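Local coordinates for protein benzoylformate Decarboxylase (Polynucleobacter necessarius, PDB 4K9Q) that binds thiamine diphosphate and magnesium and probably decarboxylates benzoylformate, at residues P200-W214 against A226-P240. Sequence-based numbering, arbitrary orientation. Where two conformers were deposited one is given.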
loop_
_atom_site.group_PDB
_atom_site.type_symbol
_atom_site.label_atom_id
_atom_site.label_comp_id
_atom_site.label_asym_id
_atom_site.label_seq_id
_atom_site.Cartn_x
_atom_site.Cartn_y
_atom_site.Cartn_z
ATOM N N PRO A 200 -42.686 13.802 -4.769
ATOM C CA PRO A 200 -41.430 13.043 -4.724
ATOM C C PRO A 200 -41.046 12.488 -6.094
ATOM O O PRO A 200 -41.914 12.244 -6.937
ATOM C CB PRO A 200 -41.753 11.893 -3.764
ATOM C CG PRO A 200 -43.233 11.726 -3.869
ATOM C CD PRO A 200 -43.771 13.115 -4.047
ATOM N N LEU A 201 -39.748 12.315 -6.313
ATOM C CA LEU A 201 -39.250 11.704 -7.542
ATOM C C LEU A 201 -38.302 10.575 -7.167
ATOM O O LEU A 201 -37.481 10.720 -6.264
ATOM C CB LEU A 201 -38.550 12.756 -8.416
ATOM C CG LEU A 201 -37.819 12.302 -9.689
ATOM C CD1 LEU A 201 -37.916 13.356 -10.800
ATOM C CD2 LEU A 201 -36.359 11.990 -9.365
ATOM N N LEU A 202 -38.436 9.440 -7.844
ATOM C CA LEU A 202 -37.626 8.269 -7.532
ATOM C C LEU A 202 -36.509 8.084 -8.547
ATOM O O LEU A 202 -36.730 8.210 -9.749
ATOM C CB LEU A 202 -38.504 7.018 -7.487
ATOM C CG LEU A 202 -39.534 6.922 -6.367
ATOM C CD1 LEU A 202 -40.462 5.752 -6.608
ATOM C CD2 LEU A 202 -38.824 6.761 -5.047
ATOM N N ILE A 203 -35.307 7.796 -8.052
ATOM C CA ILE A 203 -34.181 7.440 -8.911
ATOM C C ILE A 203 -33.707 6.063 -8.470
ATOM O O ILE A 203 -33.313 5.878 -7.320
ATOM C CB ILE A 203 -33.030 8.450 -8.800
ATOM C CG1 ILE A 203 -33.512 9.844 -9.217
ATOM C CG2 ILE A 203 -31.829 7.998 -9.662
ATOM C CD1 ILE A 203 -32.456 10.916 -9.057
ATOM N N TYR A 204 -33.773 5.091 -9.375
ATOM C CA TYR A 204 -33.411 3.707 -9.042
ATOM C C TYR A 204 -32.080 3.315 -9.687
ATOM O O TYR A 204 -31.828 3.631 -10.852
ATOM C CB TYR A 204 -34.484 2.732 -9.538
ATOM C CG TYR A 204 -35.747 2.638 -8.709
ATOM C CD1 TYR A 204 -35.965 3.466 -7.614
ATOM C CD2 TYR A 204 -36.727 1.707 -9.032
ATOM C CE1 TYR A 204 -37.135 3.363 -6.856
ATOM C CE2 TYR A 204 -37.892 1.597 -8.285
ATOM C CZ TYR A 204 -38.090 2.424 -7.203
ATOM O OH TYR A 204 -39.250 2.297 -6.475
ATOM N N GLY A 205 -31.240 2.627 -8.924
ATOM C CA GLY A 205 -29.983 2.114 -9.435
ATOM C C GLY A 205 -29.901 0.604 -9.364
ATOM O O GLY A 205 -30.833 -0.081 -8.920
ATOM N N SER A 206 -28.755 0.074 -9.777
ATOM C CA SER A 206 -28.640 -1.354 -10.038
ATOM C C SER A 206 -28.535 -2.291 -8.835
ATOM O O SER A 206 -28.551 -3.501 -9.023
ATOM C CB SER A 206 -27.507 -1.610 -11.026
ATOM O OG SER A 206 -27.802 -0.927 -12.236
ATOM N N ASP A 207 -28.455 -1.758 -7.616
ATOM C CA ASP A 207 -28.549 -2.624 -6.434
ATOM C C ASP A 207 -29.874 -3.382 -6.495
ATOM O O ASP A 207 -29.980 -4.524 -6.036
ATOM C CB ASP A 207 -28.508 -1.829 -5.118
ATOM C CG ASP A 207 -27.146 -1.214 -4.817
ATOM O OD1 ASP A 207 -26.174 -1.420 -5.588
ATOM O OD2 ASP A 207 -27.060 -0.512 -3.772
ATOM N N ILE A 208 -30.886 -2.738 -7.073
ATOM C CA ILE A 208 -32.205 -3.341 -7.205
ATOM C C ILE A 208 -32.144 -4.588 -8.094
ATOM O O ILE A 208 -32.818 -5.588 -7.837
ATOM C CB ILE A 208 -33.233 -2.305 -7.728
ATOM C CG1 ILE A 208 -33.534 -1.271 -6.634
ATOM C CG2 ILE A 208 -34.525 -2.987 -8.216
ATOM C CD1 ILE A 208 -34.226 -0.036 -7.173
ATOM N N ALA A 209 -31.310 -4.537 -9.127
ATOM C CA ALA A 209 -31.156 -5.674 -10.022
ATOM C C ALA A 209 -30.461 -6.819 -9.289
ATOM O O ALA A 209 -30.968 -7.940 -9.268
ATOM C CB ALA A 209 -30.374 -5.275 -11.269
ATOM N N ARG A 210 -29.312 -6.521 -8.683
ATOM C CA ARG A 210 -28.515 -7.540 -8.002
ATOM C C ARG A 210 -29.297 -8.203 -6.869
ATOM O O ARG A 210 -29.233 -9.426 -6.699
ATOM C CB ARG A 210 -27.197 -6.948 -7.470
ATOM C CG ARG A 210 -26.108 -6.773 -8.534
ATOM C CD ARG A 210 -24.868 -6.100 -7.944
ATOM N NE ARG A 210 -25.084 -4.692 -7.625
ATOM C CZ ARG A 210 -24.929 -3.698 -8.501
ATOM N NH1 ARG A 210 -24.537 -3.961 -9.746
ATOM N NH2 ARG A 210 -25.150 -2.443 -8.127
ATOM N N SER A 211 -30.042 -7.402 -6.111
ATOM C CA SER A 211 -30.757 -7.896 -4.933
ATOM C C SER A 211 -32.117 -8.505 -5.261
ATOM O O SER A 211 -32.858 -8.898 -4.359
ATOM C CB SER A 211 -30.942 -6.771 -3.908
ATOM O OG SER A 211 -31.800 -5.765 -4.417
ATOM N N GLN A 212 -32.447 -8.571 -6.547
ATOM C CA GLN A 212 -33.704 -9.174 -6.987
ATOM C C GLN A 212 -34.920 -8.440 -6.438
ATOM O O GLN A 212 -35.916 -9.060 -6.060
ATOM C CB GLN A 212 -33.741 -10.671 -6.657
ATOM C CG GLN A 212 -32.650 -11.429 -7.404
ATOM C CD GLN A 212 -32.703 -12.929 -7.228
ATOM O OE1 GLN A 212 -32.264 -13.463 -6.206
ATOM N NE2 GLN A 212 -33.220 -13.623 -8.235
ATOM N N ALA A 213 -34.827 -7.113 -6.410
ATOM C CA ALA A 213 -35.877 -6.260 -5.847
ATOM C C ALA A 213 -36.813 -5.671 -6.902
ATOM O O ALA A 213 -37.541 -4.722 -6.626
ATOM C CB ALA A 213 -35.252 -5.137 -5.021
ATOM N N TRP A 214 -36.774 -6.230 -8.107
ATOM C CA TRP A 214 -37.542 -5.726 -9.246
ATOM C C TRP A 214 -39.001 -5.443 -8.872
ATOM O O TRP A 214 -39.489 -4.319 -9.028
ATOM C CB TRP A 214 -37.457 -6.749 -10.384
ATOM C CG TRP A 214 -38.116 -6.380 -11.671
ATOM C CD1 TRP A 214 -39.406 -6.644 -12.038
ATOM C CD2 TRP A 214 -37.507 -5.718 -12.792
ATOM N NE1 TRP A 214 -39.640 -6.174 -13.309
ATOM C CE2 TRP A 214 -38.492 -5.603 -13.794
ATOM C CE3 TRP A 214 -36.229 -5.206 -13.038
ATOM C CZ2 TRP A 214 -38.237 -4.994 -15.034
ATOM C CZ3 TRP A 214 -35.971 -4.608 -14.284
ATOM C CH2 TRP A 214 -36.975 -4.506 -15.254
ATOM N N ALA A 226 -45.135 8.053 -8.210
ATOM C CA ALA A 226 -44.086 9.020 -8.516
ATOM C C ALA A 226 -43.345 8.634 -9.794
ATOM O O ALA A 226 -43.251 7.456 -10.123
ATOM C CB ALA A 226 -43.115 9.123 -7.356
ATOM N N PRO A 227 -42.822 9.634 -10.518
ATOM C CA PRO A 227 -41.988 9.327 -11.681
ATOM C C PRO A 227 -40.726 8.583 -11.250
ATOM O O PRO A 227 -40.155 8.885 -10.198
ATOM C CB PRO A 227 -41.627 10.712 -12.229
ATOM C CG PRO A 227 -41.731 11.620 -11.056
ATOM C CD PRO A 227 -42.873 11.081 -10.240
ATOM N N VAL A 228 -40.301 7.627 -12.067
ATOM C CA VAL A 228 -39.090 6.869 -11.797
ATOM C C VAL A 228 -38.075 7.117 -12.906
ATOM O O VAL A 228 -38.397 7.030 -14.084
ATOM C CB VAL A 228 -39.394 5.363 -11.716
ATOM C CG1 VAL A 228 -38.109 4.573 -11.588
ATOM C CG2 VAL A 228 -40.331 5.077 -10.533
ATOM N N TRP A 229 -36.849 7.448 -12.517
ATOM C CA TRP A 229 -35.750 7.562 -13.468
ATOM C C TRP A 229 -34.699 6.530 -13.119
ATOM O O TRP A 229 -34.505 6.221 -11.948
ATOM C CB TRP A 229 -35.082 8.925 -13.353
ATOM C CG TRP A 229 -35.906 10.066 -13.858
ATOM C CD1 TRP A 229 -36.897 10.721 -13.189
ATOM C CD2 TRP A 229 -35.785 10.705 -15.131
ATOM N NE1 TRP A 229 -37.410 11.728 -13.975
ATOM C CE2 TRP A 229 -36.737 11.744 -15.168
ATOM C CE3 TRP A 229 -34.955 10.506 -16.243
ATOM C CZ2 TRP A 229 -36.896 12.572 -16.279
ATOM C CZ3 TRP A 229 -35.112 11.335 -17.346
ATOM C CH2 TRP A 229 -36.073 12.350 -17.354
ATOM N N ALA A 230 -33.991 6.026 -14.121
ATOM C CA ALA A 230 -32.820 5.204 -13.852
ATOM C C ALA A 230 -31.641 6.126 -13.541
ATOM O O ALA A 230 -31.445 7.154 -14.205
ATOM C CB ALA A 230 -32.505 4.296 -15.047
ATOM N N ALA A 231 -30.867 5.777 -12.518
ATOM C CA ALA A 231 -29.655 6.527 -12.198
ATOM C C ALA A 231 -28.727 6.589 -13.418
ATOM O O ALA A 231 -28.778 5.703 -14.273
ATOM C CB ALA A 231 -28.944 5.887 -11.018
ATOM N N PRO A 232 -27.885 7.634 -13.506
ATOM C CA PRO A 232 -26.936 7.701 -14.629
ATOM C C PRO A 232 -26.025 6.483 -14.635
ATOM O O PRO A 232 -25.589 6.023 -13.570
ATOM C CB PRO A 232 -26.116 8.969 -14.332
ATOM C CG PRO A 232 -26.269 9.185 -12.844
ATOM C CD PRO A 232 -27.672 8.722 -12.530
ATOM N N PHE A 233 -25.745 5.957 -15.824
ATOM C CA PHE A 233 -24.835 4.819 -15.935
ATOM C C PHE A 233 -25.230 3.638 -15.050
ATOM O O PHE A 233 -24.384 3.010 -14.405
ATOM C CB PHE A 233 -23.394 5.262 -15.679
ATOM C CG PHE A 233 -22.792 5.974 -16.848
ATOM C CD1 PHE A 233 -22.276 5.253 -17.906
ATOM C CD2 PHE A 233 -22.784 7.361 -16.915
ATOM C CE1 PHE A 233 -21.740 5.897 -19.007
ATOM C CE2 PHE A 233 -22.246 8.011 -18.020
ATOM C CZ PHE A 233 -21.733 7.275 -19.064
ATOM N N ALA A 234 -26.524 3.336 -15.024
ATOM C CA ALA A 234 -27.000 2.146 -14.335
ATOM C C ALA A 234 -26.657 0.923 -15.182
ATOM O O ALA A 234 -27.176 0.748 -16.283
ATOM C CB ALA A 234 -28.499 2.228 -14.077
ATOM N N GLU A 235 -25.782 0.085 -14.636
ATOM C CA GLU A 235 -25.212 -1.052 -15.342
ATOM C C GLU A 235 -26.243 -2.137 -15.651
ATOM O O GLU A 235 -26.067 -2.922 -16.596
ATOM C CB GLU A 235 -24.068 -1.643 -14.509
ATOM C CG GLU A 235 -24.492 -2.144 -13.116
ATOM C CD GLU A 235 -24.320 -1.117 -12.016
ATOM O OE1 GLU A 235 -24.478 0.105 -12.258
ATOM O OE2 GLU A 235 -24.035 -1.535 -10.877
ATOM N N ARG A 236 -27.304 -2.190 -14.844
ATOM C CA ARG A 236 -28.358 -3.188 -14.999
ATOM C C ARG A 236 -29.713 -2.562 -14.715
ATOM O O ARG A 236 -29.867 -1.794 -13.763
ATOM C CB ARG A 236 -28.118 -4.371 -14.071
ATOM C CG ARG A 236 -26.903 -5.178 -14.467
ATOM C CD ARG A 236 -26.574 -6.207 -13.445
ATOM N NE ARG A 236 -27.640 -7.194 -13.322
ATOM C CZ ARG A 236 -27.567 -8.240 -12.515
ATOM N NH1 ARG A 236 -26.476 -8.411 -11.782
ATOM N NH2 ARG A 236 -28.575 -9.104 -12.443
ATOM N N THR A 237 -30.682 -2.889 -15.562
ATOM C CA THR A 237 -31.999 -2.268 -15.533
ATOM C C THR A 237 -32.643 -2.370 -14.147
ATOM O O THR A 237 -32.805 -3.464 -13.616
ATOM C CB THR A 237 -32.919 -2.955 -16.562
ATOM O OG1 THR A 237 -32.257 -2.998 -17.835
ATOM C CG2 THR A 237 -34.230 -2.200 -16.687
ATOM N N PRO A 238 -33.007 -1.222 -13.546
ATOM C CA PRO A 238 -33.619 -1.320 -12.219
ATOM C C PRO A 238 -35.153 -1.229 -12.197
ATOM O O PRO A 238 -35.741 -1.438 -11.139
ATOM C CB PRO A 238 -33.026 -0.111 -11.488
ATOM C CG PRO A 238 -32.835 0.897 -12.560
ATOM C CD PRO A 238 -32.500 0.131 -13.826
ATOM N N PHE A 239 -35.782 -0.918 -13.323
ATOM C CA PHE A 239 -37.227 -0.695 -13.346
ATOM C C PHE A 239 -37.761 -0.967 -14.766
ATOM O O PHE A 239 -37.088 -0.664 -15.757
ATOM C CB PHE A 239 -37.505 0.754 -12.920
ATOM C CG PHE A 239 -38.956 1.055 -12.619
ATOM C CD1 PHE A 239 -39.762 1.674 -13.564
ATOM C CD2 PHE A 239 -39.495 0.762 -11.376
ATOM C CE1 PHE A 239 -41.095 1.973 -13.288
ATOM C CE2 PHE A 239 -40.826 1.061 -11.089
ATOM C CZ PHE A 239 -41.626 1.668 -12.049
ATOM N N PRO A 240 -38.963 -1.559 -14.879
ATOM C CA PRO A 240 -39.469 -1.844 -16.230
ATOM C C PRO A 240 -39.594 -0.562 -17.050
ATOM O O PRO A 240 -40.257 0.393 -16.637
ATOM C CB PRO A 240 -40.851 -2.459 -15.974
ATOM C CG PRO A 240 -41.207 -2.077 -14.561
ATOM C CD PRO A 240 -39.892 -2.017 -13.830
HETATM O O HOH W 1 -26.331 1.800 -10.612
HETATM O O HOH W 2 -23.995 -6.463 -11.334
HETATM O O HOH W 3 -38.120 -1.841 -9.737
#
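Tyr204 and Val228 meet on two neighbouring parallel strands, 201-204 and 228-230, joined through helix 214-224 as a beta-alpha-beta crossover in the Rossmann-like central domain. Four backbone hydrogen bonds knit them, from Leu202 N to Pro227 O through to Ala231 N to Tyr204 O. Packing is tight around the Tyr204 ring: Val228 CG1 lies over one face, Ile208 CD1 over the opposite one, and Tyr204 CE2 comes within 3.6 Å of Phe239 CD2, the two ring planes 74° apart. Beyond the strands, Ser206 OG gives a 2.7 Å hydrogen bond to a lone pair of Arg236 O, in the carbonyl plane. Toward solvent lies partly exposed Arg210, whose chain bends at chi3 (-71°) and presents NH1 to buried Glu235 OE2 at 2.7 Å, while NH2 bonds Asp207 OD1. Arg276 takes the other Glu235 oxygen. Cutting Arg210 back to an alanine is likely to deprive Glu235 OE2 and Asp207 OD1 of the guanidinium joining them. A water accepts from Arg210 NH1 and Arg236 NH1; buried Arg236 also salt-bridges Asp390 through NH2. Also partly exposed, Trp214 lays its six-membered ring against Pro240 in an off-centre CH-pi contact, with Thr237 O at the ring edge, 3.4 Å from Trp214 CZ3.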